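Local coordinates for post-proline cleaving enzyme (Rickettsia typhi, PDB 4HVT), which probably hydrolyses oligopeptides on the carboxyl side of proline, as a serine peptidase of the prolyl oligopeptidase family, at residues Asn353-Thr358 against Val362-Tyr367; Val388-Pro393 against Ala397-Ser402; Ala627-Leu632 against Glu661-Gln666. All coordinates share one frame; numbering follows the deposited sequence.

Interaction 1: Asn353-Thr358 against Val362-Tyr367; sequences NFISTT and VFLATY
The Phe354 ring carries the methyl group of Ala365 over the centre of one face, a CH-pi contact with CB 3.6 Å from the ring centroid and only 10° off the normal. The ring reaches this methyl because CG of Phe354 sits between the backbone N and the carbonyl carbon (chi1 65°), which folds it over the neighbouring strand. The Phe363 ring has the carbonyl oxygen of Ser356 at its edge, while CG2 of Thr358 approaches obliquely, 3.8 Å from CE1. At Tyr367 one face takes a water, off-centre toward the rim, that joins ND2 of Asn353 to the carbonyl oxygen of Thr366; a second water, in the ring plane, links the Tyr367 hydroxyl to OD1 of Asn353. These waters serve both ends of the Asn353 amide, whose plane lies 34° from the ring. On the other face of the sheet, CD1 of Ile355 meets CG1 of Val362 at 3.7 Å.

Between the backbones, Phe354 with Ala365 and Ser356 with Phe363 are hydrogen-bonded antiparallel pairs; the nearly straight bond from Phe363 N to Ser356 O measures 2.8 Å. The register slips at Asn353: its N, 2.9 Å from Ala365 O, shares that acceptor with Phe354 N, both donors arriving from the same face of the carbonyl plane. Ser356 OG is hydrogen-bonded to Ser403 OG, and strand 398-402 covers the face of Phe354 and Phe363, with Phe399 on Ala365. Two residues opposite one make a classic beta bulge, here within an antiparallel hairpin of a propeller blade.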
loop_
_atom_site.group_PDB
_atom_site.type_symbol
_atom_site.label_atom_id
_atom_site.label_comp_id
_atom_site.label_asym_id
_atom_site.label_seq_id
_atom_site.Cartn_x
_atom_site.Cartn_y
_atom_site.Cartn_z
ATOM N N ASN A 353 15.106 1.355 0.646
ATOM C CA ASN A 353 13.787 1.702 0.216
ATOM C C ASN A 353 13.439 1.088 -1.161
ATOM O O ASN A 353 12.597 0.163 -1.256
ATOM C CB ASN A 353 13.552 3.210 0.279
ATOM C CG ASN A 353 12.112 3.611 0.025
ATOM O OD1 ASN A 353 11.178 2.795 0.071
ATOM N ND2 ASN A 353 11.919 4.904 -0.276
ATOM N N PHE A 354 14.080 1.575 -2.208
ATOM C CA PHE A 354 13.828 1.064 -3.539
ATOM C C PHE A 354 14.995 1.284 -4.485
ATOM O O PHE A 354 15.853 2.140 -4.252
ATOM C CB PHE A 354 12.507 1.600 -4.167
ATOM C CG PHE A 354 12.474 3.078 -4.428
ATOM C CD1 PHE A 354 13.125 3.599 -5.546
ATOM C CD2 PHE A 354 11.783 3.936 -3.578
ATOM C CE1 PHE A 354 13.093 4.971 -5.815
ATOM C CE2 PHE A 354 11.701 5.293 -3.859
ATOM C CZ PHE A 354 12.381 5.809 -4.973
ATOM N N ILE A 355 14.967 0.501 -5.569
ATOM C CA ILE A 355 15.771 0.757 -6.798
ATOM C C ILE A 355 14.836 1.259 -7.904
ATOM O O ILE A 355 13.706 0.785 -8.032
ATOM C CB ILE A 355 16.417 -0.529 -7.283
ATOM C CG1 ILE A 355 17.589 -0.937 -6.379
ATOM C CG2 ILE A 355 16.900 -0.508 -8.732
ATOM C CD1 ILE A 355 18.877 -0.201 -6.645
ATOM N N SER A 356 15.299 2.217 -8.719
ATOM C CA SER A 356 14.535 2.617 -9.902
ATOM C C SER A 356 15.582 2.867 -10.982
ATOM O O SER A 356 16.697 3.316 -10.672
ATOM C CB SER A 356 13.691 3.846 -9.635
ATOM O OG SER A 356 12.629 3.991 -10.563
ATOM N N THR A 357 15.230 2.589 -12.216
ATOM C CA THR A 357 16.234 2.567 -13.260
ATOM C C THR A 357 15.840 3.517 -14.393
ATOM O O THR A 357 14.634 3.623 -14.709
ATOM C CB THR A 357 16.328 1.107 -13.819
ATOM O OG1 THR A 357 16.654 0.214 -12.724
ATOM C CG2 THR A 357 17.403 0.996 -14.802
ATOM N N THR A 358 16.849 4.186 -14.968
ATOM C CA THR A 358 16.735 4.929 -16.228
ATOM C C THR A 358 17.614 4.244 -17.266
ATOM O O THR A 358 18.301 3.246 -16.977
ATOM C CB THR A 358 17.074 6.400 -16.113
ATOM O OG1 THR A 358 18.511 6.565 -15.961
ATOM C CG2 THR A 358 16.320 7.052 -14.979
ATOM N N VAL A 362 21.124 3.887 -12.346
ATOM C CA VAL A 362 20.356 3.209 -11.316
ATOM C C VAL A 362 20.279 4.175 -10.124
ATOM O O VAL A 362 21.292 4.750 -9.737
ATOM C CB VAL A 362 21.096 1.977 -10.867
ATOM C CG1 VAL A 362 20.311 1.278 -9.777
ATOM C CG2 VAL A 362 21.385 1.081 -12.097
ATOM N N PHE A 363 19.080 4.374 -9.591
ATOM C CA PHE A 363 18.840 5.162 -8.405
ATOM C C PHE A 363 18.588 4.227 -7.228
ATOM O O PHE A 363 17.750 3.305 -7.321
ATOM C CB PHE A 363 17.545 5.983 -8.590
ATOM C CG PHE A 363 17.703 7.168 -9.503
ATOM C CD1 PHE A 363 17.941 7.031 -10.876
ATOM C CD2 PHE A 363 17.513 8.428 -9.005
ATOM C CE1 PHE A 363 18.019 8.137 -11.701
ATOM C CE2 PHE A 363 17.640 9.527 -9.826
ATOM C CZ PHE A 363 17.854 9.406 -11.139
ATOM N N LEU A 364 19.347 4.426 -6.160
ATOM C CA LEU A 364 19.232 3.668 -4.964
ATOM C C LEU A 364 18.720 4.628 -3.911
ATOM O O LEU A 364 19.437 5.524 -3.473
ATOM C CB LEU A 364 20.576 3.102 -4.538
ATOM C CG LEU A 364 20.699 2.533 -3.112
ATOM C CD1 LEU A 364 19.710 1.406 -2.848
ATOM C CD2 LEU A 364 22.098 2.217 -2.728
ATOM N N ALA A 365 17.487 4.377 -3.506
ATOM C CA ALA A 365 16.818 5.171 -2.502
ATOM C C ALA A 365 16.822 4.406 -1.189
ATOM O O ALA A 365 16.466 3.212 -1.128
ATOM C CB ALA A 365 15.421 5.526 -2.944
ATOM N N THR A 366 17.243 5.063 -0.130
ATOM C CA THR A 366 17.285 4.507 1.232
ATOM C C THR A 366 16.702 5.500 2.244
ATOM O O THR A 366 16.317 6.600 1.887
ATOM C CB THR A 366 18.732 4.167 1.675
ATOM O OG1 THR A 366 19.583 5.357 1.716
ATOM C CG2 THR A 366 19.377 3.167 0.700
ATOM N N TYR A 367 16.607 5.092 3.512
ATOM C CA TYR A 367 16.411 6.007 4.631
ATOM C C TYR A 367 17.561 5.851 5.617
ATOM O O TYR A 367 18.102 4.760 5.829
ATOM C CB TYR A 367 15.119 5.743 5.385
ATOM C CG TYR A 367 13.846 5.956 4.588
ATOM C CD1 TYR A 367 13.287 7.243 4.449
ATOM C CD2 TYR A 367 13.209 4.904 3.946
ATOM C CE1 TYR A 367 12.137 7.424 3.723
ATOM C CE2 TYR A 367 12.058 5.107 3.211
ATOM C CZ TYR A 367 11.528 6.373 3.111
ATOM O OH TYR A 367 10.370 6.565 2.366
HETATM O O HOH W 1 14.103 6.873 0.060
HETATM O O HOH W 2 8.943 4.463 1.733
#

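Interaction 2: Val388-Pro393 against Ala397-Ser402; sequences VVLKLP and AIFGMS
Leu392 meets Ala397 and Phe399 in the closer half of a purely apolar contact that has no hydrogen bond across it. Its CB lies 4.0 Å from CB of Ala397, and its two methyls divide the work: CD1 touches the same alanine methyl and also nears CB of Phe399, while CD2 turns to the ring. There CD2 of Leu392 comes within 3.9 Å of CD1 of Phe399. The leucine and phenylalanine side chains cross at about a right angle, with the methyl approaching the ring obliquely. With CG trans to the backbone N (chi1 -179°), the Phe399 ring is carried out to lie beside both leucines.

Looser packing begins at Leu390, whose CD2 stands 4.3 Å from CE1 of the same ring, again oblique. Earlier in strand 388-390, Val388 and Val389 are exposed and make no contact with 397-402. The two segments belong to different sheets: Val388 and Leu390 bond through their backbones to strand 371-380, Ile398 and Gly400 to strand 410-415, and Ala397 still bonds to Ala372 at the changeover. Ala372 and Val374 add to the surroundings of Phe399 from strand 371-380, and Ile412 does so from strand 410-415.

The inner part of the contact therefore joins the chain end of one sheet to the first strand of the next: Leu390 and Leu392 lean on Ala397 and on Phe399 of strand 398-402. Such apolar packing between successive antiparallel blades is characteristic of a beta-propeller, here the N-terminal propeller of the prolyl oligopeptidase family.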
loop_
_atom_site.group_PDB
_atom_site.type_symbol
_atom_site.label_atom_id
_atom_site.label_comp_id
_atom_site.label_asym_id
_atom_site.label_seq_id
_atom_site.Cartn_x
_atom_site.Cartn_y
_atom_site.Cartn_z
ATOM N N VAL A 388 27.107 8.529 -6.929
ATOM C CA VAL A 388 27.091 10.004 -6.785
ATOM C C VAL A 388 25.868 10.338 -5.905
ATOM O O VAL A 388 24.741 9.900 -6.199
ATOM C CB VAL A 388 26.961 10.700 -8.157
ATOM C CG1 VAL A 388 26.900 12.242 -7.986
ATOM C CG2 VAL A 388 28.117 10.356 -9.059
ATOM N N VAL A 389 26.086 11.102 -4.837
ATOM C CA VAL A 389 24.987 11.515 -3.983
ATOM C C VAL A 389 24.041 12.455 -4.744
ATOM O O VAL A 389 24.494 13.442 -5.358
ATOM C CB VAL A 389 25.502 12.227 -2.691
ATOM C CG1 VAL A 389 24.373 12.881 -1.974
ATOM C CG2 VAL A 389 26.206 11.225 -1.790
ATOM N N LEU A 390 22.733 12.206 -4.639
ATOM C CA LEU A 390 21.744 13.147 -5.152
ATOM C C LEU A 390 21.190 13.941 -3.965
ATOM O O LEU A 390 20.432 13.387 -3.152
ATOM C CB LEU A 390 20.646 12.409 -5.883
ATOM C CG LEU A 390 19.567 13.261 -6.559
ATOM C CD1 LEU A 390 20.166 14.163 -7.628
ATOM C CD2 LEU A 390 18.496 12.377 -7.134
ATOM N N LYS A 391 21.599 15.204 -3.853
ATOM C CA LYS A 391 21.287 16.013 -2.664
ATOM C C LYS A 391 19.798 16.358 -2.712
ATOM O O LYS A 391 19.281 16.742 -3.768
ATOM C CB LYS A 391 22.181 17.289 -2.683
ATOM N N LEU A 392 19.083 16.095 -1.640
ATOM C CA LEU A 392 17.651 16.390 -1.578
ATOM C C LEU A 392 17.396 17.719 -0.837
ATOM O O LEU A 392 17.626 17.765 0.337
ATOM C CB LEU A 392 16.960 15.245 -0.855
ATOM C CG LEU A 392 17.143 13.871 -1.532
ATOM C CD1 LEU A 392 16.342 12.790 -0.860
ATOM C CD2 LEU A 392 16.838 13.886 -3.024
ATOM N N PRO A 393 16.889 18.748 -1.517
ATOM C CA PRO A 393 16.824 20.048 -0.844
ATOM C C PRO A 393 15.590 20.284 -0.013
ATOM O O PRO A 393 15.004 21.386 -0.047
ATOM C CB PRO A 393 16.869 21.031 -2.018
ATOM C CG PRO A 393 16.091 20.345 -3.077
ATOM C CD PRO A 393 16.402 18.854 -2.904
ATOM N N ALA A 397 13.496 14.946 4.310
ATOM C CA ALA A 397 13.085 14.632 2.945
ATOM C C ALA A 397 12.470 13.233 2.807
ATOM O O ALA A 397 12.880 12.286 3.479
ATOM C CB ALA A 397 14.274 14.734 2.017
ATOM N N ILE A 398 11.421 13.163 1.984
ATOM C CA ILE A 398 10.814 11.939 1.537
ATOM C C ILE A 398 10.823 11.996 0.016
ATOM O O ILE A 398 10.367 12.991 -0.562
ATOM C CB ILE A 398 9.345 11.881 2.045
ATOM C CG1 ILE A 398 9.318 12.010 3.559
ATOM C CG2 ILE A 398 8.611 10.668 1.502
ATOM C CD1 ILE A 398 9.945 10.867 4.308
ATOM N N PHE A 399 11.335 10.928 -0.589
ATOM C CA PHE A 399 11.673 10.785 -2.001
ATOM C C PHE A 399 10.826 9.750 -2.702
ATOM O O PHE A 399 10.591 8.662 -2.188
ATOM C CB PHE A 399 13.142 10.409 -2.123
ATOM C CG PHE A 399 13.653 10.258 -3.533
ATOM C CD1 PHE A 399 14.179 11.335 -4.216
ATOM C CD2 PHE A 399 13.691 8.997 -4.133
ATOM C CE1 PHE A 399 14.692 11.181 -5.524
ATOM C CE2 PHE A 399 14.217 8.821 -5.395
ATOM C CZ PHE A 399 14.707 9.914 -6.110
ATOM N N GLY A 400 10.393 10.085 -3.917
ATOM C CA GLY A 400 9.739 9.141 -4.774
ATOM C C GLY A 400 10.076 9.408 -6.206
ATOM O O GLY A 400 10.576 10.516 -6.560
ATOM N N MET A 401 9.838 8.404 -7.043
ATOM C CA MET A 401 10.087 8.630 -8.475
ATOM C C MET A 401 9.392 7.587 -9.351
ATOM O O MET A 401 9.040 6.535 -8.874
ATOM C CB MET A 401 11.583 8.682 -8.792
ATOM C CG MET A 401 12.312 7.336 -8.715
ATOM S SD MET A 401 14.094 7.516 -8.985
ATOM C CE MET A 401 14.284 7.729 -10.678
ATOM N N SER A 402 9.239 7.959 -10.626
ATOM C CA SER A 402 8.771 7.033 -11.675
ATOM C C SER A 402 9.827 7.055 -12.775
ATOM O O SER A 402 10.345 8.108 -13.126
ATOM C CB SER A 402 7.419 7.454 -12.247
ATOM O OG SER A 402 7.379 8.741 -12.816
#

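Interaction 3: Ala627-Leu632 against Glu661-Gln666; sequences APLENL and EYVLAQ
Within the alpha/beta-hydrolase part of the enzyme, the 3-10 turn and loop after helix 617-626 set Leu629 and Leu632 against Val663 and Leu664 of helix 655-664. Leu632 carries most of the contact by spreading its two methyls: CD1 comes within 3.7 Å of CG1 of Val663, and CD2 reaches CD2 of Leu664 at 4.1 Å. The first pair of side chains meets obliquely; the second crosses at about a right angle. CG1 of Val663, trans to the backbone N (chi1 -174°), is turned to Leu632, and CG2 to CD2 of Leu629 at a looser 4.4 Å.

No hydrogen bond spans the two segments, but the turn is tied internally. Ala627 O accepts from Glu630 N and, at 3.0 Å, from ND2 of Asn631, the two donors coming from opposite faces of the carbonyl plane. The Asn631 donor stands above that plane, while Ala627 O lies close to the plane of the Asn631 amide. Asn631 ND2 also bonds to Lys624 O, joining the turn to the preceding helix, and Thr577 of helix 567-578 touches Leu632. These contacts make a small apolar seam between a 3-10 turn with its following loop and helix 655-664, which packs on edge strand 672-677 of the alpha/beta-hydrolase sheet.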
loop_
_atom_site.group_PDB
_atom_site.type_symbol
_atom_site.label_atom_id
_atom_site.label_comp_id
_atom_site.label_asym_id
_atom_site.label_seq_id
_atom_site.Cartn_x
_atom_site.Cartn_y
_atom_site.Cartn_z
ATOM N N ALA A 627 -5.815 -10.213 21.986
ATOM C CA ALA A 627 -6.894 -10.179 21.010
ATOM C C ALA A 627 -8.053 -9.347 21.588
ATOM O O ALA A 627 -8.517 -9.665 22.657
ATOM C CB ALA A 627 -7.340 -11.594 20.662
ATOM N N PRO A 628 -8.494 -8.284 20.881
ATOM C CA PRO A 628 -9.504 -7.391 21.533
ATOM C C PRO A 628 -10.778 -8.101 21.932
ATOM O O PRO A 628 -11.326 -7.815 23.022
ATOM C CB PRO A 628 -9.763 -6.298 20.469
ATOM C CG PRO A 628 -8.579 -6.338 19.604
ATOM C CD PRO A 628 -8.013 -7.759 19.607
ATOM N N LEU A 629 -11.244 -9.074 21.147
ATOM C CA LEU A 629 -12.557 -9.722 21.477
ATOM C C LEU A 629 -12.443 -10.617 22.676
ATOM O O LEU A 629 -13.488 -10.964 23.310
ATOM C CB LEU A 629 -13.102 -10.536 20.296
ATOM C CG LEU A 629 -13.384 -9.763 19.001
ATOM C CD1 LEU A 629 -13.770 -10.759 17.911
ATOM C CD2 LEU A 629 -14.504 -8.772 19.213
ATOM N N GLU A 630 -11.208 -10.962 23.051
ATOM C CA GLU A 630 -10.924 -11.760 24.257
ATOM C C GLU A 630 -10.630 -10.910 25.506
ATOM O O GLU A 630 -10.436 -11.452 26.608
ATOM C CB GLU A 630 -9.731 -12.672 24.044
ATOM C CG GLU A 630 -9.959 -13.756 23.012
ATOM C CD GLU A 630 -10.999 -14.791 23.446
ATOM O OE1 GLU A 630 -10.791 -15.484 24.479
ATOM O OE2 GLU A 630 -12.042 -14.910 22.772
ATOM N N ASN A 631 -10.628 -9.592 25.373
ATOM C CA ASN A 631 -10.176 -8.728 26.469
ATOM C C ASN A 631 -11.121 -7.535 26.549
ATOM O O ASN A 631 -10.709 -6.421 26.714
ATOM C CB ASN A 631 -8.710 -8.300 26.296
ATOM C CG ASN A 631 -7.750 -9.475 26.472
ATOM O OD1 ASN A 631 -7.405 -9.851 27.611
ATOM N ND2 ASN A 631 -7.404 -10.121 25.369
ATOM N N LEU A 632 -12.408 -7.800 26.414
ATOM C CA LEU A 632 -13.440 -6.767 26.534
ATOM C C LEU A 632 -14.322 -6.989 27.764
ATOM O O LEU A 632 -14.824 -8.065 27.992
ATOM C CB LEU A 632 -14.362 -6.789 25.343
ATOM C CG LEU A 632 -14.062 -6.068 24.052
ATOM C CD1 LEU A 632 -15.176 -6.404 23.086
ATOM C CD2 LEU A 632 -13.946 -4.582 24.159
ATOM N N GLU A 661 -18.196 -4.102 16.329
ATOM C CA GLU A 661 -19.409 -3.258 16.525
ATOM C C GLU A 661 -20.483 -4.041 17.300
ATOM O O GLU A 661 -21.112 -3.534 18.226
ATOM C CB GLU A 661 -19.970 -2.841 15.181
ATOM C CG GLU A 661 -21.331 -2.165 15.133
ATOM C CD GLU A 661 -21.403 -0.851 15.914
ATOM O OE1 GLU A 661 -20.412 -0.368 16.536
ATOM O OE2 GLU A 661 -22.530 -0.298 15.971
ATOM N N TYR A 662 -20.715 -5.275 16.884
ATOM C CA TYR A 662 -21.787 -6.059 17.505
ATOM C C TYR A 662 -21.550 -6.248 18.996
ATOM O O TYR A 662 -22.483 -6.062 19.802
ATOM C CB TYR A 662 -21.956 -7.395 16.791
ATOM C CG TYR A 662 -23.138 -8.215 17.336
ATOM C CD1 TYR A 662 -22.992 -9.026 18.432
ATOM C CD2 TYR A 662 -24.341 -8.183 16.683
ATOM C CE1 TYR A 662 -24.067 -9.776 18.906
ATOM C CE2 TYR A 662 -25.419 -8.889 17.136
ATOM C CZ TYR A 662 -25.275 -9.688 18.234
ATOM O OH TYR A 662 -26.364 -10.383 18.630
ATOM N N VAL A 663 -20.323 -6.597 19.373
ATOM C CA VAL A 663 -19.999 -6.799 20.779
ATOM C C VAL A 663 -19.941 -5.482 21.553
ATOM O O VAL A 663 -20.493 -5.384 22.650
ATOM C CB VAL A 663 -18.707 -7.618 20.978
ATOM C CG1 VAL A 663 -18.506 -7.912 22.466
ATOM C CG2 VAL A 663 -18.824 -8.907 20.202
ATOM N N LEU A 664 -19.302 -4.449 20.983
ATOM C CA LEU A 664 -19.154 -3.195 21.700
ATOM C C LEU A 664 -20.490 -2.507 21.859
ATOM O O LEU A 664 -20.758 -1.866 22.898
ATOM C CB LEU A 664 -18.173 -2.264 20.968
ATOM C CG LEU A 664 -16.744 -2.241 21.479
ATOM C CD1 LEU A 664 -15.955 -1.256 20.610
ATOM C CD2 LEU A 664 -16.676 -1.775 22.920
ATOM N N ALA A 665 -21.331 -2.600 20.833
ATOM C CA ALA A 665 -22.703 -2.046 20.931
ATOM C C ALA A 665 -23.349 -2.396 22.243
ATOM O O ALA A 665 -24.177 -1.616 22.758
ATOM C CB ALA A 665 -23.587 -2.568 19.802
ATOM N N GLN A 666 -23.017 -3.566 22.792
ATOM C CA GLN A 666 -23.623 -4.052 24.024
ATOM C C GLN A 666 -23.016 -3.554 25.330
ATOM O O GLN A 666 -23.440 -3.975 26.396
ATOM C CB GLN A 666 -23.618 -5.579 24.033
ATOM C CG GLN A 666 -24.314 -6.116 22.810
ATOM C CD GLN A 666 -24.384 -7.607 22.792
ATOM O OE1 GLN A 666 -23.358 -8.287 22.705
ATOM N NE2 GLN A 666 -25.602 -8.137 22.819
#

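In the fold
From the N terminus, interaction 1 comes first and closes a tight hairpin, with three residues between 353-358 and 362-367. Interaction 2 opens farther along and spans another three-residue gap as the chain passes from one propeller sheet to the next. The two neither nest nor cross, yet their centres are about 9 Å apart. They touch where CD2 of Phe363 meets SD of Met401 at 3.5 Å, and the rings of Phe354 and Phe399 also pack together. Interaction 3 follows in series, closing a 28-residue loop that includes strand 640-646 and tying the loop after helix 617-626 to helix 655-664. Its centre lies about 44 Å from that of interaction 1, across the chain's centre, in the hydrolase part.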